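Local coordinates for microtubule-associated protein 1A/1B, light chain 3, putative (Trypanosoma brucei, PDB 3H9D) that probably serves in autophagy as a ubiquitin-like protein that binds phosphatidylethanolamine and so becomes attached to membranes, at residues K4-K9 with I35-Y40; E15-D20 with D103-L108; D30-I35 with V54-T59; S42-L47 with V71-E76; S77-Y82 with M110-E115. All coordinates share one frame; numbering follows the deposited sequence.

Contact 1 (K4-K9 with I35-Y40); sequences KDSKYK and ICEKVY
Glu37 sends its carboxylate up from the strand into the start of the first helix and holds it with both oxygens. Its OE2 takes the hydroxyl of Ser6 through the syn lone pair, OG to OE2 being 2.6 Å. The other oxygen, OE1, accepts from Tyr8 N at 2.9 Å, a bent bond whose donor lies 28° out of the carboxylate plane. The chain runs extended beyond CG (chi2 172°), which carries the acid straight across the gap. Ser6 is the N-cap: the OG that donates to Glu37 also accepts from Lys9 N at 3.0 Å, almost in line at 177°. A negative group placed over the first turn of a helix probably gains from the helix dipole, which would help keep this buried acid ionised. Next to it Ile35 lays CD1 over one face of the Tyr8 ring, a CH-pi contact 3.7 Å from CD1 to the ring centroid, while its CG2 packs on Tyr8 CB. The far end is looser: Lys4 and Tyr40, both exposed, set Lys4 CB and CG against Tyr40 CB and CG, with CB to CB at 4.0 Å, and the lysine chain, bent along its length, leads its amine away from Tyr40. Helix 7-11 is seated on strand 31-38, with Tyr8 also touching Lys51 of strand 51-55 and Arg17 of helix 14-27, and Ser6 resting on Tyr109 of strand 108-113.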
# COMPACT_ATOMS: atom_id res chain seq x y z
N LYS A 4 -7.25 -8.23 3.26
CA LYS A 4 -7.09 -6.87 2.67
C LYS A 4 -5.87 -6.15 3.25
O LYS A 4 -5.49 -6.36 4.41
CB LYS A 4 -8.35 -6.01 2.87
CG LYS A 4 -9.41 -6.14 1.77
CD LYS A 4 -9.35 -4.98 0.76
CE LYS A 4 -8.52 -5.32 -0.48
NZ LYS A 4 -7.05 -5.10 -0.30
N ASP A 5 -5.29 -5.29 2.42
CA ASP A 5 -4.07 -4.57 2.75
C ASP A 5 -4.29 -3.45 3.76
O ASP A 5 -5.42 -2.99 3.98
CB ASP A 5 -3.44 -4.02 1.47
CG ASP A 5 -3.01 -5.12 0.52
OD1 ASP A 5 -2.93 -4.84 -0.70
OD2 ASP A 5 -2.74 -6.25 0.98
N SER A 6 -3.19 -3.01 4.38
CA SER A 6 -3.19 -1.93 5.36
C SER A 6 -3.61 -0.57 4.75
O SER A 6 -2.98 -0.09 3.79
CB SER A 6 -1.82 -1.83 6.02
OG SER A 6 -1.70 -0.66 6.80
N LYS A 7 -4.66 0.02 5.31
CA LYS A 7 -5.09 1.36 4.91
C LYS A 7 -4.07 2.42 5.33
O LYS A 7 -3.92 3.45 4.66
CB LYS A 7 -6.47 1.70 5.47
CG LYS A 7 -7.65 1.02 4.77
CD LYS A 7 -8.93 1.75 5.14
CE LYS A 7 -10.17 0.88 4.97
NZ LYS A 7 -11.20 1.23 6.01
N TYR A 8 -3.38 2.15 6.44
CA TYR A 8 -2.33 3.05 6.94
C TYR A 8 -1.09 3.07 6.04
O TYR A 8 -0.56 4.13 5.70
CB TYR A 8 -1.92 2.69 8.39
CG TYR A 8 -0.98 3.70 9.02
CD1 TYR A 8 -1.48 4.76 9.80
CD2 TYR A 8 0.40 3.62 8.82
CE1 TYR A 8 -0.63 5.69 10.36
CE2 TYR A 8 1.26 4.54 9.39
CZ TYR A 8 0.74 5.58 10.16
OH TYR A 8 1.58 6.51 10.72
N LYS A 9 -0.60 1.89 5.68
CA LYS A 9 0.52 1.81 4.75
C LYS A 9 0.24 2.62 3.46
O LYS A 9 1.07 3.40 3.02
CB LYS A 9 0.82 0.36 4.41
CG LYS A 9 2.03 0.18 3.53
CD LYS A 9 2.38 -1.28 3.37
CE LYS A 9 3.42 -1.71 4.37
NZ LYS A 9 4.17 -2.89 3.83
N ILE A 35 1.13 -0.64 14.36
CA ILE A 35 -0.06 -0.20 13.60
C ILE A 35 -1.17 -1.23 13.82
O ILE A 35 -0.97 -2.42 13.62
CB ILE A 35 0.23 -0.01 12.07
CG1 ILE A 35 1.37 0.98 11.83
CG2 ILE A 35 -1.04 0.43 11.29
CD1 ILE A 35 1.10 2.39 12.31
N CYS A 36 -2.35 -0.78 14.23
CA CYS A 36 -3.43 -1.68 14.62
C CYS A 36 -4.72 -1.35 13.89
O CYS A 36 -5.37 -0.34 14.19
CB CYS A 36 -3.63 -1.63 16.13
SG CYS A 36 -4.14 -3.19 16.86
N GLU A 37 -5.10 -2.21 12.94
CA GLU A 37 -6.27 -1.93 12.09
C GLU A 37 -7.30 -3.05 12.10
O GLU A 37 -6.96 -4.19 12.32
CB GLU A 37 -5.80 -1.61 10.66
CG GLU A 37 -4.87 -0.39 10.56
CD GLU A 37 -4.27 -0.23 9.17
OE1 GLU A 37 -4.79 0.60 8.40
OE2 GLU A 37 -3.32 -0.96 8.85
N LYS A 38 -8.58 -2.73 11.89
CA LYS A 38 -9.60 -3.77 11.91
C LYS A 38 -9.45 -4.75 10.76
O LYS A 38 -9.18 -4.35 9.62
CB LYS A 38 -11.04 -3.20 11.96
CG LYS A 38 -11.53 -2.60 10.68
CD LYS A 38 -13.02 -2.34 10.70
CE LYS A 38 -13.82 -3.53 10.19
NZ LYS A 38 -15.27 -3.23 10.19
N VAL A 39 -9.62 -6.04 11.06
CA VAL A 39 -9.86 -7.06 10.03
C VAL A 39 -11.04 -6.61 9.16
O VAL A 39 -12.12 -6.31 9.67
CB VAL A 39 -10.18 -8.45 10.67
CG1 VAL A 39 -10.71 -9.45 9.63
CG2 VAL A 39 -8.95 -9.02 11.38
N TYR A 40 -10.81 -6.54 7.84
CA TYR A 40 -11.84 -6.14 6.87
C TYR A 40 -13.22 -6.77 7.13
O TYR A 40 -14.23 -6.06 7.17
CB TYR A 40 -11.36 -6.42 5.42
CG TYR A 40 -12.47 -6.51 4.39
CD1 TYR A 40 -12.98 -5.36 3.79
CD2 TYR A 40 -13.00 -7.74 4.03
CE1 TYR A 40 -14.01 -5.44 2.85
CE2 TYR A 40 -14.02 -7.84 3.10
CZ TYR A 40 -14.52 -6.69 2.51
OH TYR A 40 -15.54 -6.80 1.57

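Contact 2 (E15-D20 with D103-L108); sequences ESRQSD and DEDGFL
Arg17 reaches Asp105 side-on, with NE and NH2 both closing on the single oxygen OD2, at 2.8 Å from NE and 2.9 Å from NH2. That oxygen sits in the guanidinium plane, but the carboxylate is turned 72° against it; NE meets the anti lone pair, while NH2 comes from above the carboxylate plane. A bend at chi3 (39°) swings the end of the arginine back toward the turn. Asp105 in turn holds CG between its own backbone N and carbonyl carbon (chi1 65°), and from there OD1 accepts from Phe107 N at 2.9 Å, making an Asx turn. Tyr109 OH adds a further bond to OD2. Asp103 forms a second Asx turn, OD1 accepting from Asp105 N at 3.2 Å; the same OD1 makes a long salt bridge to Arg17 NH2, and Asp103 OD2 one to Lys9. Helix 14-27, one of the two N-terminal helices that the Atg8 family adds to its ubiquitin-like core, is thereby tied to the turn leading into strand 108-113. Phe107 packs further along the helix, its CE1 3.4 Å from Arg17 O, and Asp20 OD2, also bridged to Lys51, stands at the ring edge, 3.7 Å from CZ. Phe107, Asp20 and Lys51 lie where Atg8 relatives bind the aromatic residue of partner peptides, so a similar role is possible. Gln18 CA approaches Asp105 O in a CA-H...O contact of 3.3 Å.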
# COMPACT_ATOMS: atom_id res chain seq x y z
N GLU A 15 9.00 6.48 3.20
CA GLU A 15 10.02 7.35 3.80
C GLU A 15 9.55 8.05 5.07
O GLU A 15 10.29 8.11 6.05
CB GLU A 15 10.49 8.40 2.78
N SER A 16 8.33 8.60 5.05
CA SER A 16 7.72 9.17 6.24
C SER A 16 7.39 8.12 7.31
O SER A 16 7.50 8.40 8.50
CB SER A 16 6.47 9.96 5.87
OG SER A 16 5.32 9.14 5.88
N ARG A 17 6.99 6.91 6.88
CA ARG A 17 6.67 5.81 7.80
C ARG A 17 7.93 5.29 8.50
O ARG A 17 7.94 5.07 9.70
CB ARG A 17 5.95 4.66 7.07
CG ARG A 17 4.43 4.86 6.84
CD ARG A 17 3.93 4.15 5.57
NE ARG A 17 4.58 2.86 5.45
CZ ARG A 17 4.92 2.22 4.33
NH1 ARG A 17 4.63 2.69 3.11
NH2 ARG A 17 5.54 1.07 4.46
N GLN A 18 8.98 5.09 7.71
CA GLN A 18 10.29 4.65 8.19
C GLN A 18 10.89 5.64 9.20
O GLN A 18 11.43 5.23 10.24
CB GLN A 18 11.24 4.44 7.01
CG GLN A 18 12.62 3.89 7.37
CD GLN A 18 13.58 3.88 6.18
OE1 GLN A 18 13.69 4.87 5.44
NE2 GLN A 18 14.27 2.76 5.98
N SER A 19 10.79 6.93 8.89
CA SER A 19 11.29 7.98 9.77
C SER A 19 10.47 8.11 11.05
O SER A 19 11.00 8.48 12.10
CB SER A 19 11.32 9.33 9.04
OG SER A 19 12.26 9.28 7.98
N ASP A 20 9.17 7.82 10.95
CA ASP A 20 8.27 7.87 12.10
C ASP A 20 8.64 6.75 13.07
O ASP A 20 8.85 7.00 14.25
CB ASP A 20 6.81 7.75 11.64
CG ASP A 20 5.82 8.02 12.76
OD1 ASP A 20 6.24 8.41 13.87
OD2 ASP A 20 4.61 7.86 12.53
N ASP A 103 7.46 -4.88 9.75
CA ASP A 103 7.52 -4.41 8.38
C ASP A 103 8.87 -3.72 8.15
O ASP A 103 9.52 -3.29 9.09
CB ASP A 103 6.36 -3.43 8.11
CG ASP A 103 6.12 -3.17 6.64
OD1 ASP A 103 6.62 -2.15 6.12
OD2 ASP A 103 5.43 -3.98 5.99
N GLU A 104 9.28 -3.63 6.89
CA GLU A 104 10.46 -2.88 6.47
C GLU A 104 10.51 -1.44 7.01
O GLU A 104 11.59 -0.92 7.31
CB GLU A 104 10.55 -2.87 4.94
OE1 GLU A 104 12.64 -1.22 2.94
OE2 GLU A 104 13.40 -3.76 4.29
N ASP A 105 9.35 -0.80 7.12
CA ASP A 105 9.29 0.57 7.65
C ASP A 105 9.55 0.67 9.16
O ASP A 105 9.71 1.78 9.69
CB ASP A 105 7.99 1.29 7.23
CG ASP A 105 6.73 0.66 7.82
OD1 ASP A 105 6.82 -0.19 8.73
OD2 ASP A 105 5.64 1.04 7.36
N GLY A 106 9.60 -0.48 9.84
CA GLY A 106 9.90 -0.53 11.28
C GLY A 106 8.68 -0.70 12.16
O GLY A 106 8.80 -0.87 13.38
N PHE A 107 7.50 -0.64 11.54
CA PHE A 107 6.22 -0.82 12.23
C PHE A 107 5.85 -2.29 12.24
O PHE A 107 6.18 -3.03 11.31
CB PHE A 107 5.10 -0.02 11.55
CG PHE A 107 5.05 1.43 11.94
CD1 PHE A 107 5.37 2.43 11.02
CD2 PHE A 107 4.68 1.81 13.24
CE1 PHE A 107 5.33 3.79 11.38
CE2 PHE A 107 4.64 3.16 13.61
CZ PHE A 107 4.97 4.15 12.67
N LEU A 108 5.17 -2.72 13.30
CA LEU A 108 4.51 -4.02 13.32
C LEU A 108 3.04 -3.81 12.96
O LEU A 108 2.32 -3.13 13.68
CB LEU A 108 4.63 -4.69 14.70
CG LEU A 108 3.86 -6.00 14.93
CD1 LEU A 108 4.50 -7.15 14.16
CD2 LEU A 108 3.77 -6.34 16.41

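Contact 3 (D30-I35 with V54-T59)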
# COMPACT_ATOMS: atom_id res chain seq x y z
N ASP A 30 12.09 2.29 25.13
CA ASP A 30 11.41 1.20 25.84
C ASP A 30 10.15 0.69 25.13
O ASP A 30 9.50 -0.26 25.60
CB ASP A 30 11.11 1.60 27.30
CG ASP A 30 10.32 2.92 27.43
OD1 ASP A 30 9.51 3.02 28.37
OD2 ASP A 30 10.52 3.86 26.62
N ARG A 31 9.81 1.29 23.98
CA ARG A 31 8.55 1.01 23.29
C ARG A 31 8.69 0.43 21.88
O ARG A 31 9.77 0.47 21.27
CB ARG A 31 7.65 2.25 23.25
CG ARG A 31 7.55 2.96 24.58
CD ARG A 31 6.17 3.48 24.86
NE ARG A 31 6.04 3.74 26.29
CZ ARG A 31 4.91 3.68 26.97
NH1 ARG A 31 3.77 3.36 26.37
NH2 ARG A 31 4.92 3.92 28.27
N LEU A 32 7.59 -0.12 21.38
CA LEU A 32 7.55 -0.75 20.07
C LEU A 32 6.44 -0.11 19.23
O LEU A 32 5.31 -0.00 19.70
CB LEU A 32 7.32 -2.26 20.20
CG LEU A 32 8.35 -3.04 21.01
CD1 LEU A 32 7.79 -4.40 21.36
CD2 LEU A 32 9.67 -3.16 20.25
N PRO A 33 6.77 0.32 18.01
CA PRO A 33 5.79 1.02 17.18
C PRO A 33 4.85 0.05 16.46
O PRO A 33 5.29 -0.77 15.64
CB PRO A 33 6.65 1.81 16.20
CG PRO A 33 7.90 1.03 16.07
CD PRO A 33 8.09 0.22 17.34
N ILE A 34 3.57 0.14 16.79
CA ILE A 34 2.57 -0.80 16.32
C ILE A 34 1.47 -0.08 15.52
O ILE A 34 0.98 0.97 15.94
CB ILE A 34 1.98 -1.63 17.53
CG1 ILE A 34 2.78 -2.91 17.76
CG2 ILE A 34 0.52 -2.00 17.33
CD1 ILE A 34 4.08 -2.72 18.51
N ILE A 35 1.13 -0.64 14.36
CA ILE A 35 -0.06 -0.20 13.60
C ILE A 35 -1.17 -1.23 13.82
O ILE A 35 -0.97 -2.42 13.62
CB ILE A 35 0.23 -0.01 12.07
CG1 ILE A 35 1.37 0.98 11.83
CG2 ILE A 35 -1.04 0.43 11.29
CD1 ILE A 35 1.10 2.39 12.31
N VAL A 54 4.02 0.67 22.23
CA VAL A 54 3.69 -0.42 23.15
C VAL A 54 4.90 -0.79 24.01
O VAL A 54 5.97 -1.10 23.47
CB VAL A 54 3.18 -1.68 22.36
CG1 VAL A 54 2.89 -2.87 23.29
CG2 VAL A 54 1.94 -1.34 21.54
N PRO A 55 4.73 -0.77 25.35
CA PRO A 55 5.80 -1.21 26.27
C PRO A 55 6.31 -2.58 25.84
O PRO A 55 5.53 -3.52 25.70
CB PRO A 55 5.08 -1.30 27.62
CG PRO A 55 3.96 -0.33 27.53
CD PRO A 55 3.53 -0.32 26.08
N SER A 56 7.62 -2.68 25.62
CA SER A 56 8.23 -3.89 25.06
C SER A 56 8.20 -5.11 26.00
O SER A 56 8.67 -6.19 25.64
CB SER A 56 9.67 -3.59 24.65
OG SER A 56 10.17 -4.59 23.77
N ASP A 57 7.64 -4.91 27.19
CA ASP A 57 7.50 -5.94 28.22
C ASP A 57 6.10 -6.58 28.22
O ASP A 57 5.80 -7.43 29.07
CB ASP A 57 7.79 -5.36 29.61
CG ASP A 57 7.07 -4.04 29.85
OD1 ASP A 57 6.40 -3.90 30.90
OD2 ASP A 57 7.16 -3.15 28.99
N LEU A 58 5.26 -6.17 27.27
CA LEU A 58 3.91 -6.69 27.18
C LEU A 58 3.84 -8.03 26.45
O LEU A 58 4.61 -8.29 25.52
CB LEU A 58 2.98 -5.67 26.52
CG LEU A 58 2.12 -4.80 27.44
CD1 LEU A 58 2.91 -4.16 28.57
CD2 LEU A 58 1.36 -3.75 26.66
N THR A 59 2.94 -8.88 26.91
CA THR A 59 2.56 -10.07 26.15
C THR A 59 1.49 -9.66 25.16
O THR A 59 0.92 -8.57 25.26
CB THR A 59 2.01 -11.20 27.06
OG1 THR A 59 0.91 -10.70 27.84
CG2 THR A 59 3.10 -11.74 27.98
O HOH W 1 10.19 -2.04 28.15
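Arg31 lays its guanidinium over the Pro55 ring, with Pro55 CG 3.8 Å above the guanidinium plane and off toward its rim. The two side chains run side by side and point the same way. A bend at chi2 (-141°) sends the arginine along its neighbour, where NH1 finds the carbonyl of Leu53. This is the open end of the first beta-hairpin of the ubiquitin-like fold, strands 31-38 and 51-55 running antiparallel. Arg31 and Pro55 form a non-hydrogen-bonded pair; Leu32 and Val54, next along, are a hydrogen-bonded pair, with Val54 N to Leu32 O at 2.9 Å and Leu32 N to Val54 O at 2.8 Å. Beyond the proline the pairing goes on for one more bond, Ser56 N to Asp30 O at 3.1 Å, made from within the type I turn Pro55 to Leu58 that carries the chain toward helix 60-71. The face carrying Leu32, Val54 and Ile34 is apolar and turned inward. Ile34 CD1 rests 4.0 Å from Val54 CG2, and Leu32 stretches past the strand end until CD1 lies 3.4 Å from Ser56 OG; Leu32 and Ser56 both touch Ala95 of helix 94-101. Strand 51-55 is the outermost on this side of the sheet within the chain, and in Atg8 relatives it is the strand to which partner peptides add in beta fashion, so the same may hold here. At the open end a water donates to Asp30 O at 3.2 Å and, weakly, to Asp57 OD2.

Contact 4 (S42-L47 with V71-E76); sequences SDIGEL and VQLEAE
Ile44 drives its terminal methyl against the last residue of helix 60-71, Val71, and against Leu73, two residues on. CD1 of Ile44 lies 3.8 Å from Leu73 CG and 4.0 Å from Leu73 CD1, the two side chains crossing at about a right angle, and Ile44 CD1 is 4.2 Å from Val71 CG2. Val71 divides its branches between the two neighbours: with chi1 at -62°, CG2 faces Ile44 while CG1 turns to Leu47, where it meets CD2 at 3.9 Å. Gly45, next to Ile44, only grazes Val71 with its backbone. The side-chain contact is apolar and shallow, with methyl groups at ordinary van der Waals spacing. It joins two irregular parts of the ubiquitin-like fold, the link from strand 31-38 to strand 51-55 and the one from helix 60-71 to strand 80-83. Val71 closes that helix, and Gln72 leaves it with a positive phi (61°), a break that turns the chain so that Leu73 comes down beside Ile44. One layer further out, Tyr112 of strand 108-113 packs on Ile44 and Val71 and bonds through its hydroxyl to Gly45 O, fixing the middle of 42-47. Lys38 grips 42-47 from the strand end, its amine bonded to the carbonyls of Ser42 and Ile44 and its backbone N to Glu46 OE2. Leu79 sits against both Ile44 and Leu73, and Leu67 and Arg70 of helix 60-71 touch Leu47.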
# COMPACT_ATOMS: atom_id res chain seq x y z
N SER A 42 -14.68 -8.17 9.88
CA SER A 42 -15.36 -8.09 11.18
C SER A 42 -16.27 -6.87 11.42
O SER A 42 -16.13 -5.83 10.78
CB SER A 42 -14.34 -8.23 12.30
OG SER A 42 -13.22 -7.42 12.06
N ASP A 43 -17.18 -7.02 12.37
CA ASP A 43 -18.13 -5.98 12.76
C ASP A 43 -17.59 -5.07 13.88
O ASP A 43 -18.34 -4.48 14.65
CB ASP A 43 -19.43 -6.64 13.19
CG ASP A 43 -20.57 -5.66 13.30
OD1 ASP A 43 -20.47 -4.56 12.71
OD2 ASP A 43 -21.56 -5.99 13.99
N ILE A 44 -16.28 -4.94 13.96
CA ILE A 44 -15.66 -4.10 14.98
C ILE A 44 -15.26 -2.73 14.39
O ILE A 44 -14.96 -2.60 13.20
CB ILE A 44 -14.48 -4.86 15.64
CG1 ILE A 44 -14.16 -4.28 17.03
CG2 ILE A 44 -13.28 -4.95 14.70
CD1 ILE A 44 -13.63 -5.32 18.02
N GLY A 45 -15.29 -1.70 15.23
CA GLY A 45 -14.99 -0.33 14.80
C GLY A 45 -13.52 -0.07 14.56
O GLY A 45 -12.66 -0.62 15.26
N GLU A 46 -13.23 0.77 13.57
CA GLU A 46 -11.87 1.16 13.19
C GLU A 46 -11.37 2.22 14.18
O GLU A 46 -12.15 2.97 14.74
CB GLU A 46 -11.87 1.69 11.74
CG GLU A 46 -10.50 1.94 11.07
CD GLU A 46 -9.70 0.66 10.72
OE1 GLU A 46 -9.62 0.32 9.51
OE2 GLU A 46 -9.14 0.02 11.63
N LEU A 47 -10.06 2.25 14.44
CA LEU A 47 -9.48 3.26 15.32
C LEU A 47 -9.02 4.46 14.51
O LEU A 47 -8.35 4.30 13.49
CB LEU A 47 -8.30 2.68 16.12
CG LEU A 47 -8.48 1.48 17.07
CD1 LEU A 47 -7.12 1.03 17.56
CD2 LEU A 47 -9.41 1.79 18.25
N VAL A 71 -11.30 0.01 21.64
CA VAL A 71 -12.38 -0.44 20.75
C VAL A 71 -13.75 -0.43 21.45
O VAL A 71 -14.79 -0.40 20.80
CB VAL A 71 -12.08 -1.82 20.07
CG1 VAL A 71 -10.83 -1.73 19.20
CG2 VAL A 71 -11.92 -2.95 21.10
N GLN A 72 -13.71 -0.44 22.79
CA GLN A 72 -14.89 -0.41 23.66
C GLN A 72 -15.83 -1.61 23.47
O GLN A 72 -17.05 -1.50 23.66
CB GLN A 72 -15.65 0.92 23.53
CG GLN A 72 -14.90 2.12 24.11
CD GLN A 72 -15.25 3.41 23.40
OE1 GLN A 72 -16.40 3.65 23.04
NE2 GLN A 72 -14.24 4.26 23.19
N LEU A 73 -15.23 -2.73 23.08
CA LEU A 73 -15.93 -4.00 22.88
C LEU A 73 -16.44 -4.51 24.22
O LEU A 73 -15.68 -4.53 25.20
CB LEU A 73 -14.96 -5.03 22.29
CG LEU A 73 -15.36 -6.13 21.29
CD1 LEU A 73 -14.42 -7.32 21.42
CD2 LEU A 73 -16.82 -6.56 21.37
N GLU A 74 -17.71 -4.90 24.25
CA GLU A 74 -18.32 -5.55 25.42
C GLU A 74 -17.37 -6.59 26.00
O GLU A 74 -16.90 -7.47 25.27
CB GLU A 74 -19.64 -6.22 25.02
CG GLU A 74 -20.85 -5.30 24.95
CD GLU A 74 -20.93 -4.51 23.64
OE1 GLU A 74 -20.06 -3.64 23.41
OE2 GLU A 74 -21.87 -4.75 22.85
N ALA A 75 -17.07 -6.47 27.29
CA ALA A 75 -16.08 -7.34 27.95
C ALA A 75 -16.44 -8.83 27.89
O ALA A 75 -15.61 -9.70 28.16
CB ALA A 75 -15.85 -6.89 29.39
N GLU A 76 -17.69 -9.11 27.52
CA GLU A 76 -18.17 -10.47 27.34
C GLU A 76 -17.62 -11.09 26.04
O GLU A 76 -17.54 -12.31 25.91
CB GLU A 76 -19.69 -10.49 27.32
CG GLU A 76 -20.31 -11.82 27.69
CD GLU A 76 -20.48 -11.98 29.19
OE1 GLU A 76 -21.08 -11.08 29.82
OE2 GLU A 76 -20.01 -13.00 29.72

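Contact 5 (S77-Y82 with M110-E115); sequences SALFVY and MKYSGE
Backbone bonds between Phe80 and Ser113 and between Tyr82 and Lys111 hold these two antiparallel strands together. Phe80 N gives its hydrogen to Ser113 O at 2.7 Å and Ser113 N returns one to Phe80 O at 2.9 Å; two places on, Tyr82 N reaches Lys111 O at 2.8 Å and the return bond follows. Between them the non-hydrogen-bonded pair of Val81 and Tyr112 brings the backbones close, with Tyr112 CA 3.1 Å from Phe80 O in a CA-H...O contact. Polar side-chain contacts gather toward Ser77 and Glu115: Glu115 OE1 accepts from Ala78 N at 3.2 Å, the donor standing well above the carboxylate plane, and a water that donates to the same oxygen at 2.6 Å also meets Ser77 OG. Packing contacts fall on both faces. On one, Met110, bent at chi3 (69°), brings CE to 3.8 Å from Val81 CG2, and Tyr112 CB packs on Val81 CG1; Leu67 of helix 60-71 touches both Val81 and Tyr112. On the other, the edge of the Tyr82 ring passes along the neighbouring strand, CE2 lying 3.8 Å from Ser113 CB, and the Phe80 ring meets the carbonyl Gly114 O at its edge. Strand 108-113 has strand 80-83 antiparallel on one side and strand 31-38 parallel on the other, and is the central strand of the mixed sheet packed on a helix, the beta-grasp core of ubiquitin-like proteins.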
# COMPACT_ATOMS: atom_id res chain seq x y z
N SER A 77 -17.23 -10.23 25.10
CA SER A 77 -16.76 -10.67 23.80
C SER A 77 -15.25 -10.81 23.74
O SER A 77 -14.51 -9.95 24.24
CB SER A 77 -17.24 -9.72 22.71
OG SER A 77 -18.63 -9.89 22.47
N ALA A 78 -14.80 -11.90 23.12
CA ALA A 78 -13.39 -12.09 22.79
C ALA A 78 -12.91 -11.08 21.75
O ALA A 78 -13.69 -10.57 20.94
CB ALA A 78 -13.15 -13.51 22.30
N LEU A 79 -11.61 -10.80 21.81
CA LEU A 79 -10.92 -9.92 20.90
C LEU A 79 -9.67 -10.64 20.44
O LEU A 79 -8.86 -11.08 21.26
CB LEU A 79 -10.53 -8.61 21.61
CG LEU A 79 -9.76 -7.50 20.87
CD1 LEU A 79 -10.48 -7.04 19.58
CD2 LEU A 79 -9.52 -6.32 21.83
N PHE A 80 -9.53 -10.79 19.12
CA PHE A 80 -8.38 -11.49 18.55
C PHE A 80 -7.44 -10.52 17.84
O PHE A 80 -7.87 -9.49 17.32
CB PHE A 80 -8.85 -12.61 17.60
CG PHE A 80 -9.84 -13.56 18.23
CD1 PHE A 80 -11.20 -13.39 18.03
CD2 PHE A 80 -9.41 -14.61 19.03
CE1 PHE A 80 -12.12 -14.25 18.61
CE2 PHE A 80 -10.32 -15.49 19.62
CZ PHE A 80 -11.67 -15.31 19.41
N VAL A 81 -6.15 -10.84 17.82
CA VAL A 81 -5.18 -10.06 17.04
C VAL A 81 -4.35 -10.93 16.10
O VAL A 81 -4.14 -12.11 16.36
CB VAL A 81 -4.28 -9.12 17.90
CG1 VAL A 81 -5.12 -8.00 18.53
CG2 VAL A 81 -3.49 -9.91 18.96
N TYR A 82 -3.90 -10.33 15.01
CA TYR A 82 -3.31 -11.06 13.90
C TYR A 82 -2.05 -10.33 13.43
O TYR A 82 -2.02 -9.10 13.41
CB TYR A 82 -4.32 -11.18 12.74
CG TYR A 82 -5.67 -11.77 13.13
CD1 TYR A 82 -5.94 -13.12 12.94
CD2 TYR A 82 -6.67 -10.97 13.70
CE1 TYR A 82 -7.17 -13.67 13.30
CE2 TYR A 82 -7.91 -11.52 14.06
CZ TYR A 82 -8.15 -12.86 13.86
OH TYR A 82 -9.36 -13.41 14.22
N MET A 110 -0.64 -4.99 12.78
CA MET A 110 -1.52 -5.96 13.40
C MET A 110 -2.93 -5.70 12.95
O MET A 110 -3.26 -4.57 12.62
CB MET A 110 -1.45 -5.87 14.93
CG MET A 110 -0.05 -6.00 15.49
SD MET A 110 -0.05 -5.94 17.29
CE MET A 110 -0.85 -7.50 17.68
N LYS A 111 -3.74 -6.75 12.91
CA LYS A 111 -5.18 -6.64 12.71
C LYS A 111 -5.87 -7.11 13.97
O LYS A 111 -5.31 -7.89 14.74
CB LYS A 111 -5.64 -7.49 11.52
CG LYS A 111 -4.90 -7.26 10.21
CD LYS A 111 -5.71 -6.46 9.22
CE LYS A 111 -5.48 -4.96 9.36
NZ LYS A 111 -6.33 -4.19 8.43
N TYR A 112 -7.09 -6.66 14.18
CA TYR A 112 -7.90 -7.10 15.31
C TYR A 112 -9.32 -7.43 14.87
O TYR A 112 -9.84 -6.85 13.91
CB TYR A 112 -7.91 -6.05 16.45
CG TYR A 112 -8.50 -4.71 16.05
CD1 TYR A 112 -9.85 -4.45 16.23
CD2 TYR A 112 -7.70 -3.71 15.48
CE1 TYR A 112 -10.41 -3.24 15.85
CE2 TYR A 112 -8.26 -2.49 15.10
CZ TYR A 112 -9.61 -2.28 15.28
OH TYR A 112 -10.18 -1.10 14.92
N SER A 113 -9.94 -8.37 15.58
CA SER A 113 -11.31 -8.75 15.30
C SER A 113 -11.97 -9.24 16.57
O SER A 113 -11.33 -9.86 17.41
CB SER A 113 -11.34 -9.86 14.24
OG SER A 113 -12.67 -10.28 14.00
N GLY A 114 -13.27 -8.97 16.69
CA GLY A 114 -14.11 -9.62 17.69
C GLY A 114 -14.62 -10.92 17.11
O GLY A 114 -14.07 -11.43 16.13
N GLU A 115 -15.69 -11.45 17.69
CA GLU A 115 -16.25 -12.74 17.28
C GLU A 115 -17.20 -12.62 16.09
O GLU A 115 -17.48 -13.60 15.43
CB GLU A 115 -16.92 -13.46 18.46
CG GLU A 115 -15.99 -13.63 19.67
CD GLU A 115 -16.62 -14.41 20.81
OE1 GLU A 115 -17.04 -13.79 21.82
OE2 GLU A 115 -16.70 -15.65 20.69
O HOH W 2 -18.98 -12.14 21.56

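Five loops are closed in turn along the chain. Contact 1 opens at the N-terminal helix and closes on strand 31-38, seating that helix on the sheet. Before it closes, contacts 2 and 3 have opened, and it crosses both. Contact 2 spans the longest loop, from helix 14-27 to the turn before strand 108-113, and contacts 3 and 4 nest within it. Contact 3 pairs the first two strands and crosses contact 4, which joins the hairpin's connection to the end of helix 60-71. Contact 5 then crosses contact 2, adding strand 80-83 beside strand 108-113. That strand's bonds to strand 31-38 connect contacts 1, 3 and 5 through one sheet.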